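Local coordinates for Spermidine/putrescine ABC transporter, periplasmic binding protein (Treponema pallidum, PDB 2V84) that probably binds polyamines such as spermidine and putrescine as the periplasmic receptor of an ABC transporter, at residues V77-D82 with S259-K264; F106-V111 with I298-A303; G130-A135 with H225-A230; A173-G178 with Q249-P254; V255-F260 with G320-D325. One frame throughout, in Å; residues are numbered along the deposited sequence. Where two conformers were deposited one is given.

Contact 1. Residues V77-D82 with S259-K264; sequences VVPSGD and SFCIPK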
# COMPACT_ATOMS: atom_id res chain seq x y z
N VAL A 77 -15.30 0.12 -1.10
CA VAL A 77 -14.15 -0.60 -1.65
C VAL A 77 -12.92 0.23 -1.29
O VAL A 77 -13.07 1.38 -0.93
CB VAL A 77 -14.29 -0.78 -3.19
CG1 VAL A 77 -14.22 0.60 -3.91
CG2 VAL A 77 -13.25 -1.71 -3.72
N VAL A 78 -11.73 -0.35 -1.34
CA VAL A 78 -10.53 0.37 -0.87
C VAL A 78 -9.38 0.30 -1.92
O VAL A 78 -8.43 -0.48 -1.76
CB VAL A 78 -10.09 -0.15 0.53
CG1 VAL A 78 -8.84 0.58 1.05
CG2 VAL A 78 -11.25 -0.03 1.56
N PRO A 79 -9.47 1.12 -3.00
CA PRO A 79 -8.44 1.14 -4.04
C PRO A 79 -7.25 2.02 -3.71
O PRO A 79 -7.34 2.87 -2.81
CB PRO A 79 -9.20 1.69 -5.27
CG PRO A 79 -10.61 1.77 -4.85
CD PRO A 79 -10.59 1.98 -3.39
N SER A 80 -6.14 1.79 -4.41
CA SER A 80 -4.92 2.59 -4.25
C SER A 80 -5.05 3.79 -5.16
O SER A 80 -5.97 3.85 -5.97
CB SER A 80 -3.69 1.77 -4.66
OG SER A 80 -3.89 1.17 -5.94
N GLY A 81 -4.16 4.78 -5.03
CA GLY A 81 -4.37 6.08 -5.72
C GLY A 81 -4.44 5.95 -7.23
O GLY A 81 -5.24 6.63 -7.89
N ASP A 82 -3.60 5.09 -7.79
CA ASP A 82 -3.66 4.85 -9.23
C ASP A 82 -5.01 4.26 -9.65
O ASP A 82 -5.58 4.66 -10.67
CB ASP A 82 -2.46 4.03 -9.75
CG ASP A 82 -2.20 2.77 -8.95
OD1 ASP A 82 -2.46 2.76 -7.73
OD2 ASP A 82 -1.71 1.78 -9.54
N SER A 259 -7.68 4.28 -0.27
CA SER A 259 -8.83 5.17 0.01
C SER A 259 -10.11 4.40 0.08
O SER A 259 -10.23 3.41 -0.63
CB SER A 259 -9.02 6.17 -1.13
OG SER A 259 -7.97 7.10 -1.13
N PHE A 260 -11.07 4.87 0.86
CA PHE A 260 -12.46 4.43 0.76
C PHE A 260 -13.10 5.05 -0.47
O PHE A 260 -12.99 6.26 -0.71
CB PHE A 260 -13.31 4.92 1.93
CG PHE A 260 -13.01 4.28 3.27
CD1 PHE A 260 -13.44 2.99 3.57
CD2 PHE A 260 -12.34 5.01 4.26
CE1 PHE A 260 -13.21 2.41 4.82
CE2 PHE A 260 -12.12 4.45 5.52
CZ PHE A 260 -12.55 3.15 5.80
N CYS A 261 -13.80 4.21 -1.22
CA CYS A 261 -14.60 4.69 -2.34
C CYS A 261 -15.96 4.03 -2.28
O CYS A 261 -16.09 2.91 -1.73
CB CYS A 261 -13.92 4.35 -3.68
SG CYS A 261 -12.33 5.14 -3.88
N ILE A 262 -16.96 4.69 -2.85
CA ILE A 262 -18.29 4.10 -2.88
C ILE A 262 -18.55 3.60 -4.30
O ILE A 262 -18.63 4.40 -5.23
CB ILE A 262 -19.37 5.13 -2.43
CG1 ILE A 262 -19.23 5.46 -0.93
CG2 ILE A 262 -20.78 4.61 -2.77
CD1 ILE A 262 -20.12 6.64 -0.48
N PRO A 263 -18.67 2.25 -4.48
CA PRO A 263 -18.87 1.73 -5.84
C PRO A 263 -20.17 2.20 -6.48
O PRO A 263 -21.17 2.34 -5.78
CB PRO A 263 -18.92 0.21 -5.64
CG PRO A 263 -18.17 -0.03 -4.36
CD PRO A 263 -18.61 1.16 -3.50
N LYS A 264 -20.16 2.41 -7.79
CA LYS A 264 -21.40 2.69 -8.53
C LYS A 264 -22.44 1.62 -8.19
O LYS A 264 -22.12 0.43 -8.15
CB LYS A 264 -21.16 2.73 -10.04
CG LYS A 264 -22.44 2.93 -10.84
CD LYS A 264 -22.23 2.79 -12.34
CE LYS A 264 -23.57 2.69 -13.04
NZ LYS A 264 -23.58 3.50 -14.28
O HOH W 1 -6.22 5.82 -2.94
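V77 faces C261 and P263 across two extended chains, and its CG1 branch does the touching. With chi1 at 66°, V77 CG1 sits between the backbone N and the carbonyl carbon, where it meets CB of C261 at 3.8 Å and CG of P263 at 4.0 Å. P79 lies alongside on the same side, its CD packing against SG of C261 at 3.6 Å; V77 thus touches CB of C261 while P79 takes its sulfur. V78 turns the other way, its CG2 branch approaching the F260 ring obliquely. Beneath these side chains the backbones are tied antiparallel. V77 N donates to C261 O (3.0 Å) and C261 N returns the bond to V77 O (2.9 Å). S259 N donates to P79 O (2.9 Å); the proline nitrogen, without a hydrogen, cannot return a bond to S259 O. Water 1 also donates to P79 O and accepts from S259 OG, so that carbonyl has two donors. Helix 60-67 packs on V77, P79 and P263. Chain 259-263 therefore lies antiparallel beside strand 76-77 and reaches strand 93-94 through I262, matching the antiparallel strand that returns from the second lobe into the first-lobe sheet of type II periplasmic binding proteins.

Contact 2. Residues F106-V111 with I298-A303; sequences FIKESV and IHREAA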
# COMPACT_ATOMS: atom_id res chain seq x y z
N PHE A 106 -10.04 15.25 10.12
CA PHE A 106 -8.82 14.71 10.74
C PHE A 106 -7.73 14.36 9.72
O PHE A 106 -6.63 13.93 10.10
CB PHE A 106 -9.15 13.49 11.58
CG PHE A 106 -10.03 13.78 12.75
CD1 PHE A 106 -9.74 14.85 13.59
CD2 PHE A 106 -11.12 12.98 13.04
CE1 PHE A 106 -10.55 15.12 14.69
CE2 PHE A 106 -11.92 13.23 14.13
CZ PHE A 106 -11.65 14.31 14.95
N ILE A 107 -8.04 14.56 8.44
CA ILE A 107 -7.10 14.24 7.36
C ILE A 107 -6.07 15.36 7.33
O ILE A 107 -6.42 16.53 7.18
CB ILE A 107 -7.83 13.98 5.98
CG1 ILE A 107 -8.73 12.73 6.02
CG2 ILE A 107 -6.84 13.78 4.84
CD1 ILE A 107 -8.01 11.46 6.41
N LYS A 108 -4.80 15.01 7.54
CA LYS A 108 -3.70 15.98 7.58
C LYS A 108 -3.68 16.84 6.33
O LYS A 108 -3.94 16.36 5.25
CB LYS A 108 -2.35 15.27 7.73
CG LYS A 108 -2.03 14.82 9.15
CD LYS A 108 -0.71 14.06 9.27
CE LYS A 108 -0.48 13.66 10.73
NZ LYS A 108 0.76 12.90 11.04
N GLU A 109 -3.33 18.12 6.47
CA GLU A 109 -3.21 19.00 5.30
C GLU A 109 -2.18 18.49 4.28
O GLU A 109 -2.38 18.61 3.06
CB GLU A 109 -2.88 20.43 5.72
CG GLU A 109 -2.80 21.44 4.56
CD GLU A 109 -3.98 21.35 3.58
OE1 GLU A 109 -5.15 21.38 4.03
OE2 GLU A 109 -3.73 21.24 2.36
N SER A 110 -1.09 17.90 4.79
CA SER A 110 0.01 17.45 3.95
C SER A 110 -0.43 16.32 3.04
O SER A 110 0.05 16.20 1.91
CB SER A 110 1.20 17.01 4.80
OG SER A 110 0.79 16.09 5.80
N VAL A 111 -1.38 15.52 3.52
CA VAL A 111 -1.94 14.45 2.72
C VAL A 111 -2.88 15.01 1.65
O VAL A 111 -2.83 14.57 0.49
CB VAL A 111 -2.65 13.39 3.59
CG1 VAL A 111 -3.41 12.41 2.72
CG2 VAL A 111 -1.63 12.67 4.44
N ILE A 298 -1.82 9.91 7.92
CA ILE A 298 -2.91 10.72 7.34
C ILE A 298 -3.77 11.46 8.35
O ILE A 298 -4.55 12.34 7.98
CB ILE A 298 -3.89 9.89 6.42
CG1 ILE A 298 -4.82 8.98 7.24
CG2 ILE A 298 -3.13 9.11 5.35
CD1 ILE A 298 -5.96 8.39 6.44
N HIS A 299 -3.63 11.10 9.62
CA HIS A 299 -4.63 11.46 10.63
C HIS A 299 -4.00 12.35 11.68
O HIS A 299 -3.00 11.96 12.32
CB HIS A 299 -5.18 10.18 11.29
CG HIS A 299 -6.49 10.35 11.99
ND1 HIS A 299 -6.62 10.98 13.21
CD2 HIS A 299 -7.74 9.92 11.66
CE1 HIS A 299 -7.88 10.96 13.59
NE2 HIS A 299 -8.58 10.32 12.67
N ARG A 300 -4.57 13.53 11.88
CA ARG A 300 -3.93 14.47 12.81
C ARG A 300 -4.14 14.26 14.30
O ARG A 300 -3.46 14.89 15.10
CB ARG A 300 -4.04 15.95 12.37
CG ARG A 300 -5.28 16.35 11.66
CD ARG A 300 -5.23 17.82 11.33
NE ARG A 300 -6.52 18.45 11.64
CZ ARG A 300 -6.80 19.08 12.77
NH1 ARG A 300 -5.89 19.21 13.72
NH2 ARG A 300 -8.01 19.60 12.94
N GLU A 301 -5.02 13.33 14.67
CA GLU A 301 -5.27 13.05 16.08
C GLU A 301 -4.75 11.69 16.50
O GLU A 301 -4.32 11.52 17.64
CB GLU A 301 -6.78 13.12 16.38
CG GLU A 301 -7.39 14.49 16.16
CD GLU A 301 -6.77 15.54 17.04
OE1 GLU A 301 -7.02 15.48 18.27
OE2 GLU A 301 -6.05 16.42 16.50
N ALA A 302 -4.77 10.73 15.58
CA ALA A 302 -4.65 9.32 15.95
C ALA A 302 -3.38 8.90 16.69
O ALA A 302 -3.43 7.99 17.52
CB ALA A 302 -4.90 8.43 14.76
N ALA A 303 -2.25 9.56 16.42
CA ALA A 303 -0.99 9.21 17.09
C ALA A 303 -1.05 9.34 18.63
O ALA A 303 -0.40 8.57 19.34
CB ALA A 303 0.16 10.02 16.51
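F106 and H299 form the aromatic side of this contact. CB of F106 stands over one face of the H299 imidazole, 3.6 Å from its centroid, in a CH-pi contact, while the two rings, with planes 29° apart, are slid so far that they hardly overlap. On the CD1 side of the phenyl ring, CG of E301 comes obliquely to 3.5 Å from F106 CD1. The hydrophobic side is made by I298: chi1 of 74° puts its CG1 between the backbone N and the carbonyl carbon, and from there I298 CD1 meets CD1 of I107 at 3.7 Å, the two side chains lying side by side; its CG2 meets CG2 of V111. Two backbone bonds fasten the loops together, R300 N to F106 O (2.8 Å) and K108 N to I298 O (2.7 Å). K108 stretches along the second segment, its CE 3.4 Å from H299 O, and its NZ bonds S296 O and makes a salt bridge with E314. In the next shell, Y285 stacks on the H299 ring and also packs on I298, while P126 and L129 of strand 125-137 back the isoleucine. H299 itself is held from both nitrogens: ND1 accepts from E301 N at 3.2 Å, and NE2 bonds to L280 O. Because a carbonyl only accepts, NE2 probably carries the proton, which suggests a neutral imidazole.

Contact 3. Residues G130-A135 with H225-A230; sequences GAAGIA and HGFAEA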
# COMPACT_ATOMS: atom_id res chain seq x y z
N GLY A 130 1.28 4.60 3.10
CA GLY A 130 2.54 4.01 3.62
C GLY A 130 3.45 3.73 2.45
O GLY A 130 3.27 4.29 1.36
N ALA A 131 4.43 2.86 2.66
CA ALA A 131 5.32 2.49 1.57
C ALA A 131 5.93 1.16 1.89
O ALA A 131 6.19 0.84 3.07
CB ALA A 131 6.42 3.54 1.36
N ALA A 132 6.17 0.38 0.84
CA ALA A 132 6.98 -0.83 0.95
C ALA A 132 8.40 -0.38 1.20
O ALA A 132 8.79 0.74 0.88
CB ALA A 132 6.90 -1.65 -0.34
N GLY A 133 9.18 -1.27 1.78
CA GLY A 133 10.58 -0.96 1.98
C GLY A 133 11.38 -2.25 1.96
O GLY A 133 11.01 -3.20 1.26
N ILE A 134 12.47 -2.27 2.70
CA ILE A 134 13.38 -3.41 2.70
C ILE A 134 13.65 -3.81 4.13
O ILE A 134 13.91 -2.95 4.97
CB ILE A 134 14.75 -3.03 2.02
CG1 ILE A 134 14.52 -2.47 0.60
CG2 ILE A 134 15.71 -4.24 1.98
CD1 ILE A 134 15.73 -1.71 0.03
N ALA A 135 13.58 -5.11 4.39
CA ALA A 135 13.98 -5.69 5.66
C ALA A 135 15.34 -6.36 5.49
O ALA A 135 15.56 -7.08 4.54
CB ALA A 135 12.94 -6.69 6.14
N HIS A 225 12.29 -7.27 -0.09
CA HIS A 225 11.42 -6.14 -0.38
C HIS A 225 10.00 -6.46 0.13
O HIS A 225 9.50 -7.57 -0.11
CB HIS A 225 11.41 -5.99 -1.90
CG HIS A 225 10.67 -4.81 -2.43
ND1 HIS A 225 10.20 -4.79 -3.72
CD2 HIS A 225 10.34 -3.62 -1.88
CE1 HIS A 225 9.61 -3.63 -3.95
NE2 HIS A 225 9.68 -2.90 -2.85
N GLY A 226 9.36 -5.54 0.85
CA GLY A 226 8.01 -5.82 1.33
C GLY A 226 7.47 -4.85 2.36
O GLY A 226 8.04 -3.80 2.58
N PHE A 227 6.34 -5.21 2.97
CA PHE A 227 5.72 -4.36 3.96
C PHE A 227 6.16 -4.70 5.37
O PHE A 227 6.21 -5.86 5.77
CB PHE A 227 4.20 -4.39 3.85
CG PHE A 227 3.69 -3.99 2.50
CD1 PHE A 227 3.90 -2.72 2.01
CD2 PHE A 227 2.99 -4.90 1.73
CE1 PHE A 227 3.42 -2.35 0.74
CE2 PHE A 227 2.50 -4.55 0.48
CZ PHE A 227 2.72 -3.28 -0.02
N ALA A 228 6.48 -3.66 6.11
CA ALA A 228 6.96 -3.77 7.49
C ALA A 228 6.01 -4.60 8.35
O ALA A 228 6.45 -5.46 9.13
CB ALA A 228 7.13 -2.38 8.07
N GLU A 229 4.71 -4.35 8.22
CA GLU A 229 3.73 -5.09 9.03
C GLU A 229 3.78 -6.61 8.80
O GLU A 229 3.49 -7.36 9.72
CB GLU A 229 2.31 -4.53 8.83
CG GLU A 229 1.67 -4.75 7.43
CD GLU A 229 2.01 -3.68 6.42
OE1 GLU A 229 2.96 -2.89 6.65
OE2 GLU A 229 1.34 -3.64 5.37
N ALA A 230 4.13 -7.05 7.60
CA ALA A 230 4.29 -8.49 7.32
C ALA A 230 5.56 -9.08 7.94
O ALA A 230 5.52 -10.13 8.58
CB ALA A 230 4.25 -8.75 5.82
O HOH W 2 5.96 -1.02 4.72
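H225 reaches G133 because its chi1 of -175° places CG opposite the backbone N, which brings the imidazole edge to the neighbouring strand. H225 CD2 then meets G133 O at 3.2 Å, with the oxygen in the ring plane at the edge, and H225 NE2 lies 3.9 Å from CB of A132. F227 uses the other side of the same alanine: at chi1 -57° CG of F227 is beside the backbone N and anti to the carbonyl carbon, and F227 CE1 comes within 3.7 Å of A132 CB, meeting it obliquely. The methyl of A132 is therefore flanked by two rings. Between them the strands pair through G133 and G226, whose N-H groups each bond the other's carbonyl at 2.9 Å; G133 N to G226 O is almost straight (177°). Having glycines at both positions leaves this pair without side chains on the sheet face opposite H225 and I134. H225 is further oriented by ND1, bonded to M163 N, and by W148, which meets it edge-to-face, and its side chain also packs on E168, a predicted spermidine-binding residue. F227 lies close to a bound MES molecule. This antiparallel pairing of strands 125-137 and 223-226 belongs to the second-lobe sheet of a type II binding protein, at its cleft-facing end.

Contact 4. Residues A173-G178 with Q249-P254; sequences ALASLG and QDVASP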
# COMPACT_ATOMS: atom_id res chain seq x y z
N ALA A 173 13.26 0.87 -9.22
CA ALA A 173 14.30 1.02 -10.25
C ALA A 173 14.33 2.43 -10.81
O ALA A 173 15.39 3.04 -10.93
CB ALA A 173 14.10 0.01 -11.35
N LEU A 174 13.15 2.95 -11.13
CA LEU A 174 12.99 4.34 -11.59
C LEU A 174 13.52 5.34 -10.56
O LEU A 174 14.31 6.22 -10.90
CB LEU A 174 11.53 4.63 -11.90
CG LEU A 174 11.02 4.03 -13.21
CD1 LEU A 174 9.49 3.98 -13.25
CD2 LEU A 174 11.58 4.80 -14.39
N ALA A 175 13.09 5.19 -9.30
CA ALA A 175 13.56 5.99 -8.18
C ALA A 175 15.10 6.00 -8.10
O ALA A 175 15.71 7.06 -8.13
CB ALA A 175 12.94 5.52 -6.88
N SER A 176 15.69 4.81 -8.04
CA SER A 176 17.16 4.66 -8.02
C SER A 176 17.86 5.42 -9.14
O SER A 176 18.90 6.03 -8.91
CB SER A 176 17.57 3.19 -8.10
OG SER A 176 17.05 2.49 -7.00
N LEU A 177 17.29 5.37 -10.34
CA LEU A 177 17.84 6.08 -11.52
C LEU A 177 17.46 7.57 -11.60
O LEU A 177 17.72 8.22 -12.62
CB LEU A 177 17.40 5.38 -12.81
CG LEU A 177 17.93 3.95 -12.98
CD1 LEU A 177 17.08 3.17 -13.97
CD2 LEU A 177 19.39 3.97 -13.39
N GLY A 178 16.85 8.10 -10.53
CA GLY A 178 16.51 9.52 -10.46
C GLY A 178 15.33 9.89 -11.34
O GLY A 178 15.10 11.07 -11.66
N GLN A 249 15.89 6.32 1.73
CA GLN A 249 15.66 7.76 1.90
C GLN A 249 16.49 8.63 0.97
O GLN A 249 16.28 9.85 0.90
CB GLN A 249 15.91 8.17 3.37
CG GLN A 249 14.97 7.51 4.40
CD GLN A 249 13.52 7.97 4.29
OE1 GLN A 249 13.22 9.15 4.40
NE2 GLN A 249 12.62 7.02 4.09
N ASP A 250 17.44 8.02 0.24
CA ASP A 250 18.33 8.77 -0.65
C ASP A 250 17.74 8.99 -2.04
O ASP A 250 18.34 9.66 -2.88
CB ASP A 250 19.73 8.14 -0.70
CG ASP A 250 19.76 6.80 -1.45
OD1 ASP A 250 18.84 5.96 -1.26
OD2 ASP A 250 20.75 6.59 -2.20
N VAL A 251 16.55 8.44 -2.27
CA VAL A 251 15.81 8.54 -3.53
C VAL A 251 14.32 8.72 -3.24
O VAL A 251 13.90 8.55 -2.10
CB VAL A 251 16.02 7.28 -4.43
CG1 VAL A 251 17.48 7.14 -4.86
CG2 VAL A 251 15.53 6.03 -3.73
N ALA A 252 13.54 9.05 -4.26
CA ALA A 252 12.09 9.21 -4.11
C ALA A 252 11.39 7.87 -4.29
O ALA A 252 10.76 7.61 -5.30
CB ALA A 252 11.54 10.26 -5.09
N SER A 253 11.53 7.00 -3.29
CA SER A 253 10.96 5.65 -3.33
C SER A 253 9.45 5.68 -3.49
O SER A 253 8.79 6.59 -2.99
CB SER A 253 11.30 4.90 -2.05
OG SER A 253 12.69 4.93 -1.81
N PRO A 254 8.88 4.66 -4.16
CA PRO A 254 7.43 4.60 -4.33
C PRO A 254 6.66 4.52 -3.01
O PRO A 254 6.98 3.73 -2.10
CB PRO A 254 7.18 3.34 -5.16
CG PRO A 254 8.49 2.74 -5.47
CD PRO A 254 9.58 3.51 -4.78
O HOH W 3 14.72 9.50 -6.97
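A175 points its methyl toward the loop 249-254, and this is where the packing is closest: A175 CB lies 3.4 Å from A252 O, 4.1 Å from CG2 of V251 and 4.4 Å from CD of P254. V251 leans over the end of the helix with both branches. With chi1 at -64°, V251 CG1 is anti to the carbonyl carbon and lies 3.7 Å from A175 O, near S176 CA; V251 CG2, between the backbone N and the carbonyl carbon, takes the methyl of A175. A252 O is buried by the contact and has no hydrogen-bonding partner in the model. The helix finishes here in a Schellman motif, with G178 at positive phi as its C-prime residue, G178 N bonding to A175 O and Y179 N to L174 O, while the facing loop makes an inverse gamma turn centred on A252. On the looser side the two backbones are joined through solvent instead of directly. Water 3 donates to A175 O at 2.9 Å and accepts from A252 N at 3.0 Å, so the A175 carbonyl serves both the helix end and the water. S176 directs its side chain away, OG bonding back to A172 O, and S253 likewise turns from the helix, its OG held by P248 O and W148 NE1. The W148 side chain also touches S176 and V251.

Contact 5. Residues V255-F260 with G320-D325; sequences VYVDSF and GTLKTD. With MES (2-(N-morpholino)-ethanesulfonic acid), chain B.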
# COMPACT_ATOMS: atom_id res chain seq x y z
N VAL A 255 5.60 5.33 -2.94
CA VAL A 255 4.71 5.44 -1.79
C VAL A 255 3.29 5.11 -2.29
O VAL A 255 2.98 5.33 -3.45
CB VAL A 255 4.83 6.87 -1.15
CG1 VAL A 255 3.83 7.11 -0.05
CG2 VAL A 255 6.24 7.10 -0.60
N TYR A 256 2.43 4.55 -1.44
CA TYR A 256 1.04 4.27 -1.84
C TYR A 256 0.05 5.01 -0.96
O TYR A 256 0.34 5.30 0.19
CB TYR A 256 0.73 2.76 -1.86
CG TYR A 256 0.73 2.13 -0.48
CD1 TYR A 256 -0.38 2.27 0.39
CD2 TYR A 256 1.82 1.41 -0.05
CE1 TYR A 256 -0.36 1.73 1.67
CE2 TYR A 256 1.84 0.84 1.21
CZ TYR A 256 0.76 1.00 2.07
OH TYR A 256 0.81 0.45 3.33
N VAL A 257 -1.12 5.35 -1.51
CA VAL A 257 -2.25 5.77 -0.69
C VAL A 257 -3.48 4.92 -1.08
O VAL A 257 -3.82 4.83 -2.24
CB VAL A 257 -2.57 7.30 -0.79
CG1 VAL A 257 -2.73 7.73 -2.26
CG2 VAL A 257 -3.81 7.63 0.07
N ASP A 258 -4.07 4.28 -0.07
CA ASP A 258 -5.33 3.53 -0.21
C ASP A 258 -6.48 4.40 0.31
O ASP A 258 -6.27 5.18 1.24
CB ASP A 258 -5.25 2.27 0.65
CG ASP A 258 -4.28 1.22 0.08
OD1 ASP A 258 -4.19 1.12 -1.15
OD2 ASP A 258 -3.65 0.48 0.87
N SER A 259 -7.68 4.28 -0.27
CA SER A 259 -8.83 5.17 0.01
C SER A 259 -10.11 4.40 0.08
O SER A 259 -10.23 3.41 -0.63
CB SER A 259 -9.02 6.17 -1.13
OG SER A 259 -7.97 7.10 -1.13
N PHE A 260 -11.07 4.87 0.86
CA PHE A 260 -12.46 4.43 0.76
C PHE A 260 -13.10 5.05 -0.47
O PHE A 260 -12.99 6.26 -0.71
CB PHE A 260 -13.31 4.92 1.93
CG PHE A 260 -13.01 4.28 3.27
CD1 PHE A 260 -13.44 2.99 3.57
CD2 PHE A 260 -12.34 5.01 4.26
CE1 PHE A 260 -13.21 2.41 4.82
CE2 PHE A 260 -12.12 4.45 5.52
CZ PHE A 260 -12.55 3.15 5.80
N GLY A 320 9.46 10.33 -0.55
CA GLY A 320 8.98 9.36 -1.52
C GLY A 320 7.97 9.92 -2.49
O GLY A 320 7.46 11.01 -2.29
N THR A 321 7.68 9.15 -3.55
CA THR A 321 6.75 9.58 -4.59
C THR A 321 5.53 8.69 -4.60
O THR A 321 5.64 7.48 -4.73
CB THR A 321 7.42 9.59 -6.00
OG1 THR A 321 8.47 10.56 -6.03
CG2 THR A 321 6.41 10.00 -7.12
N LEU A 322 4.36 9.32 -4.49
CA LEU A 322 3.08 8.62 -4.53
C LEU A 322 2.87 7.98 -5.90
O LEU A 322 2.98 8.66 -6.91
CB LEU A 322 1.93 9.61 -4.23
CG LEU A 322 0.54 9.01 -4.03
CD1 LEU A 322 0.53 8.25 -2.71
CD2 LEU A 322 -0.57 10.06 -4.08
N LYS A 323 2.57 6.68 -5.93
CA LYS A 323 2.29 5.99 -7.19
C LYS A 323 0.96 6.46 -7.74
O LYS A 323 -0.06 6.51 -7.02
CB LYS A 323 2.24 4.47 -6.98
CG LYS A 323 3.59 3.83 -6.65
CD LYS A 323 3.40 2.34 -6.33
CE LYS A 323 2.63 2.15 -5.03
NZ LYS A 323 2.37 0.69 -4.74
N THR A 324 0.96 6.84 -9.02
CA THR A 324 -0.22 7.42 -9.61
C THR A 324 -0.59 6.68 -10.87
O THR A 324 0.13 5.80 -11.34
CB THR A 324 0.02 8.91 -10.00
OG1 THR A 324 1.01 8.96 -11.02
CG2 THR A 324 0.47 9.75 -8.80
N ASP A 325 -1.74 7.04 -11.42
CA ASP A 325 -2.16 6.53 -12.70
C ASP A 325 -1.27 7.09 -13.82
O ASP A 325 -1.21 8.30 -14.04
CB ASP A 325 -3.62 6.87 -12.95
CG ASP A 325 -4.17 6.14 -14.13
OD1 ASP A 325 -3.89 4.93 -14.28
OD2 ASP A 325 -4.89 6.78 -14.92
O1 MES B . -1.57 -3.95 1.71
C2 MES B . -2.89 -3.47 1.92
C3 MES B . -3.28 -2.58 0.75
N4 MES B . -2.06 -2.03 0.17
C5 MES B . -0.92 -1.69 1.00
C6 MES B . -0.59 -2.92 1.84
C7 MES B . -1.99 -1.91 -1.28
C8 MES B . -1.43 -0.58 -1.77
S MES B . -0.90 -0.77 -3.35
O1S MES B . 0.27 -1.65 -3.36
O2S MES B . -1.98 -1.36 -4.16
O3S MES B . -0.47 0.56 -3.86
O HOH W 4 -1.08 5.03 -4.59
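V255 meets the 320-325 chain with both its backbone and its side chain. Its N-H takes T321 O at 2.8 Å, and its own O accepts K323 N at 2.9 Å, a ladder step of parallel strands in which V255 is opposite L322. Its CG2 rests on CA of G320. Y256 turns to the other side: its CB touches CE of K323 at 3.7 Å, and the ring runs on toward the MES molecule, whose C5 lies over one ring face, offset toward the rim. At V257, chi1 of 53° sends CG1 between backbone N and carbonyl carbon and into L322, where it meets CD1 at 3.3 Å, tighter than usual for two carbons. Water 4 bridges the chains here, accepting from V257 N and donating to K323 O. D258 takes no part in the strand pairing and turns to the ligand: MES N4 donates to its OD2 at 3.1 Å, an oxygen also bonded to Y35 OH. At the sulfonate end K323 NZ donates to MES O3S at 3.0 Å while forming a salt bridge with E168, a predicted spermidine-binding residue. MES probably came from the crystallisation liquor. An aromatic face and an acidic group around its morpholine nitrogen are nonetheless consistent with a site for cationic amines, placed, as in type II periplasmic binding proteins, in the cleft between the lobes.

In the fold
Contact 1 is a wholly buried strand pairing and contact 3 a largely buried one, one in each lobe, whereas contacts 2 and 4 lie farther out, each about 17 Å from the chain centre, and involve loops beside helix ends. Contact 5, nearest the centre, links the other pairings: it shares S259 and F260 with contact 1 on strand 254-260, touches contact 3 through the probable G130 O to Y256 N bond and continues contact 4 through S253 O and T321 N. Direct backbone bonds hold contacts 1, 2, 3 and 5; contact 4 relies on hydrophobic packing and a water. Charged groups meet a ligand in contact 5, while in contact 2 K108 and H299 bond chiefly to backbone groups and to E314.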